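Local structure of ESX secretion system protein EccC (Thermomonospora curvata, 4NH0) at residues M1015-D1023 / S1033-F1041. The protein acts as the multi-domain ATPase of the ESX (type VII) secretion system, which exports proteins such as EsxA and EsxB, and might be its translocase subunit. Numbering follows the deposited sequence.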
# COMPACT_ATOMS: atom_id res chain seq x y z
N MET A 1015 40.50 -56.02 4.58
CA MET A 1015 39.05 -55.94 4.48
C MET A 1015 38.48 -57.16 3.75
O MET A 1015 37.32 -57.53 3.96
CB MET A 1015 38.62 -54.65 3.77
CG MET A 1015 39.19 -53.38 4.38
SD MET A 1015 38.93 -53.25 6.16
CE MET A 1015 37.15 -53.13 6.24
N GLU A 1016 39.29 -57.77 2.90
CA GLU A 1016 38.89 -58.99 2.21
C GLU A 1016 38.71 -60.14 3.20
O GLU A 1016 37.93 -61.06 2.96
CB GLU A 1016 39.90 -59.38 1.13
CG GLU A 1016 39.93 -58.46 -0.07
CD GLU A 1016 41.02 -58.84 -1.06
OE1 GLU A 1016 41.84 -59.72 -0.74
OE2 GLU A 1016 41.06 -58.24 -2.16
N ALA A 1017 39.45 -60.08 4.30
CA ALA A 1017 39.35 -61.11 5.33
C ALA A 1017 38.04 -60.98 6.10
O ALA A 1017 37.55 -61.96 6.66
CB ALA A 1017 40.54 -61.02 6.28
N ARG A 1018 37.49 -59.78 6.13
CA ARG A 1018 36.25 -59.52 6.86
C ARG A 1018 35.02 -59.81 6.01
O ARG A 1018 33.89 -59.69 6.49
CB ARG A 1018 36.22 -58.07 7.35
CG ARG A 1018 37.29 -57.72 8.36
CD ARG A 1018 37.06 -56.34 8.95
NE ARG A 1018 38.06 -55.99 9.94
CZ ARG A 1018 38.05 -54.87 10.65
NH1 ARG A 1018 37.08 -53.98 10.47
NH2 ARG A 1018 39.01 -54.63 11.54
N LEU A 1019 35.24 -60.17 4.75
CA LEU A 1019 34.14 -60.46 3.83
C LEU A 1019 33.27 -61.60 4.36
O LEU A 1019 33.79 -62.60 4.85
CB LEU A 1019 34.68 -60.79 2.44
CG LEU A 1019 35.29 -59.62 1.67
CD1 LEU A 1019 35.82 -60.08 0.32
CD2 LEU A 1019 34.28 -58.50 1.50
N PRO A 1020 31.95 -61.44 4.25
CA PRO A 1020 30.97 -62.38 4.81
C PRO A 1020 31.00 -63.76 4.18
O PRO A 1020 30.94 -63.87 2.95
CB PRO A 1020 29.62 -61.70 4.53
CG PRO A 1020 29.96 -60.27 4.26
CD PRO A 1020 31.29 -60.29 3.61
N PRO A 1021 31.10 -64.81 5.00
CA PRO A 1021 30.86 -66.19 4.54
C PRO A 1021 29.46 -66.32 3.95
O PRO A 1021 28.55 -65.63 4.39
CB PRO A 1021 31.01 -67.01 5.82
CG PRO A 1021 31.93 -66.21 6.67
CD PRO A 1021 31.60 -64.77 6.38
N PRO A 1022 29.30 -67.20 2.95
CA PRO A 1022 28.06 -67.33 2.18
C PRO A 1022 26.83 -67.71 3.01
O PRO A 1022 25.72 -67.30 2.68
CB PRO A 1022 28.38 -68.44 1.18
CG PRO A 1022 29.87 -68.45 1.09
CD PRO A 1022 30.35 -68.10 2.45
N ASP A 1023 27.03 -68.49 4.06
CA ASP A 1023 25.92 -69.10 4.79
C ASP A 1023 25.53 -68.37 6.07
O ASP A 1023 24.90 -68.95 6.95
CB ASP A 1023 26.26 -70.55 5.12
CG ASP A 1023 27.65 -70.71 5.69
OD1 ASP A 1023 28.55 -69.93 5.29
OD2 ASP A 1023 27.86 -71.59 6.55
N SER A 1033 29.27 -60.26 13.44
CA SER A 1033 29.81 -61.14 14.47
C SER A 1033 31.06 -61.89 14.00
O SER A 1033 31.96 -62.15 14.79
CB SER A 1033 28.75 -62.14 14.92
OG SER A 1033 27.49 -61.51 15.07
N TRP A 1034 31.09 -62.22 12.72
CA TRP A 1034 32.12 -63.11 12.18
C TRP A 1034 33.52 -62.50 12.18
O TRP A 1034 34.50 -63.19 11.94
CB TRP A 1034 31.75 -63.54 10.75
CG TRP A 1034 31.86 -62.45 9.74
CD1 TRP A 1034 32.94 -62.17 8.95
CD2 TRP A 1034 30.86 -61.49 9.39
NE1 TRP A 1034 32.67 -61.10 8.13
CE2 TRP A 1034 31.40 -60.66 8.39
CE3 TRP A 1034 29.56 -61.24 9.84
CZ2 TRP A 1034 30.68 -59.61 7.82
CZ3 TRP A 1034 28.85 -60.20 9.27
CH2 TRP A 1034 29.41 -59.40 8.28
N TRP A 1035 33.61 -61.20 12.44
CA TRP A 1035 34.91 -60.55 12.55
C TRP A 1035 34.94 -59.57 13.72
O TRP A 1035 33.92 -59.02 14.11
CB TRP A 1035 35.27 -59.82 11.25
CG TRP A 1035 34.37 -58.67 10.92
CD1 TRP A 1035 33.26 -58.70 10.13
CD2 TRP A 1035 34.50 -57.31 11.36
NE1 TRP A 1035 32.69 -57.46 10.05
CE2 TRP A 1035 33.44 -56.58 10.80
CE3 TRP A 1035 35.42 -56.65 12.18
CZ2 TRP A 1035 33.26 -55.22 11.03
CZ3 TRP A 1035 35.24 -55.29 12.40
CH2 TRP A 1035 34.18 -54.60 11.83
N THR A 1036 36.14 -59.38 14.27
CA THR A 1036 36.33 -58.43 15.36
C THR A 1036 37.46 -57.47 15.02
O THR A 1036 38.21 -57.69 14.08
CB THR A 1036 36.65 -59.14 16.69
OG1 THR A 1036 37.80 -59.98 16.51
CG2 THR A 1036 35.47 -59.99 17.14
N GLY A 1037 37.57 -56.40 15.80
CA GLY A 1037 38.58 -55.39 15.55
C GLY A 1037 37.95 -54.02 15.36
O GLY A 1037 36.76 -53.84 15.57
N ALA A 1038 38.77 -53.06 14.94
CA ALA A 1038 38.31 -51.69 14.77
C ALA A 1038 37.83 -51.43 13.35
O ALA A 1038 38.12 -52.19 12.43
CB ALA A 1038 39.42 -50.72 15.13
N GLU A 1039 37.07 -50.36 13.18
CA GLU A 1039 36.65 -49.91 11.86
C GLU A 1039 37.75 -49.05 11.25
O GLU A 1039 38.54 -48.45 11.97
CB GLU A 1039 35.34 -49.14 11.93
CG GLU A 1039 34.15 -49.97 12.40
CD GLU A 1039 32.85 -49.20 12.35
OE1 GLU A 1039 32.88 -47.99 12.07
OE2 GLU A 1039 31.79 -49.82 12.60
N LEU A 1040 37.80 -48.99 9.93
CA LEU A 1040 38.85 -48.23 9.26
C LEU A 1040 38.29 -47.01 8.54
O LEU A 1040 37.37 -47.12 7.74
CB LEU A 1040 39.61 -49.12 8.27
CG LEU A 1040 40.68 -48.41 7.44
CD1 LEU A 1040 41.70 -47.74 8.34
CD2 LEU A 1040 41.36 -49.38 6.50
N PHE A 1041 38.86 -45.85 8.84
CA PHE A 1041 38.49 -44.62 8.17
C PHE A 1041 39.61 -44.17 7.23
O PHE A 1041 40.66 -43.73 7.68
CB PHE A 1041 38.18 -43.51 9.18
CG PHE A 1041 36.88 -43.70 9.90
CD1 PHE A 1041 36.82 -44.44 11.07
CD2 PHE A 1041 35.72 -43.13 9.41
CE1 PHE A 1041 35.62 -44.61 11.73
CE2 PHE A 1041 34.52 -43.30 10.07
CZ PHE A 1041 34.47 -44.04 11.23
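Arg1018 lies along the indole of Trp1035, and the two together carry much of this contact. Its chain runs extended from CG to NE, with CG anti to the carbonyl carbon (chi1 -64°). Arg1018 CD therefore comes over the six-membered ring of Trp1035, 3.8 Å from its centroid, in a CH-pi contact, and the guanidinium continues as a cation-pi stack, its plane 15° from the indole and the centres 4.0 Å apart. Arginine suits this place because a flat cation can stack on an aromatic face while still donating from its edge.

Hydrogen bonds use that edge. NH1 and NH2 of Arg1018 both reach Ala1038 O, at 2.9 and 2.7 Å, and the acceptor lies in the guanidinium plane. A leucine here would probably leave Ala1038 O without these two donors and Trp1035 without its cationic partner. Trp1034 donates NE1 to Arg1018 O, so a backbone carbonyl just past the helix is met by an indole N-H.

Apolar packing extends the contact. Pro1021 CD sits over the five-membered ring of Trp1034, 4.1 Å from its centroid, while Pro1020 CG meets CZ2 at 3.7 Å; rigid prolines offer C-H groups to the indole.

In the FtsK 3 domain, this surface contact joins the end of helix 1001-1017 to the loop entering strand 1039-1045, which lies between strands 974-980 and 1072-1078. Trp1035 NE1 also bonds Asp1069 O, and Ile1070 touches Arg1018.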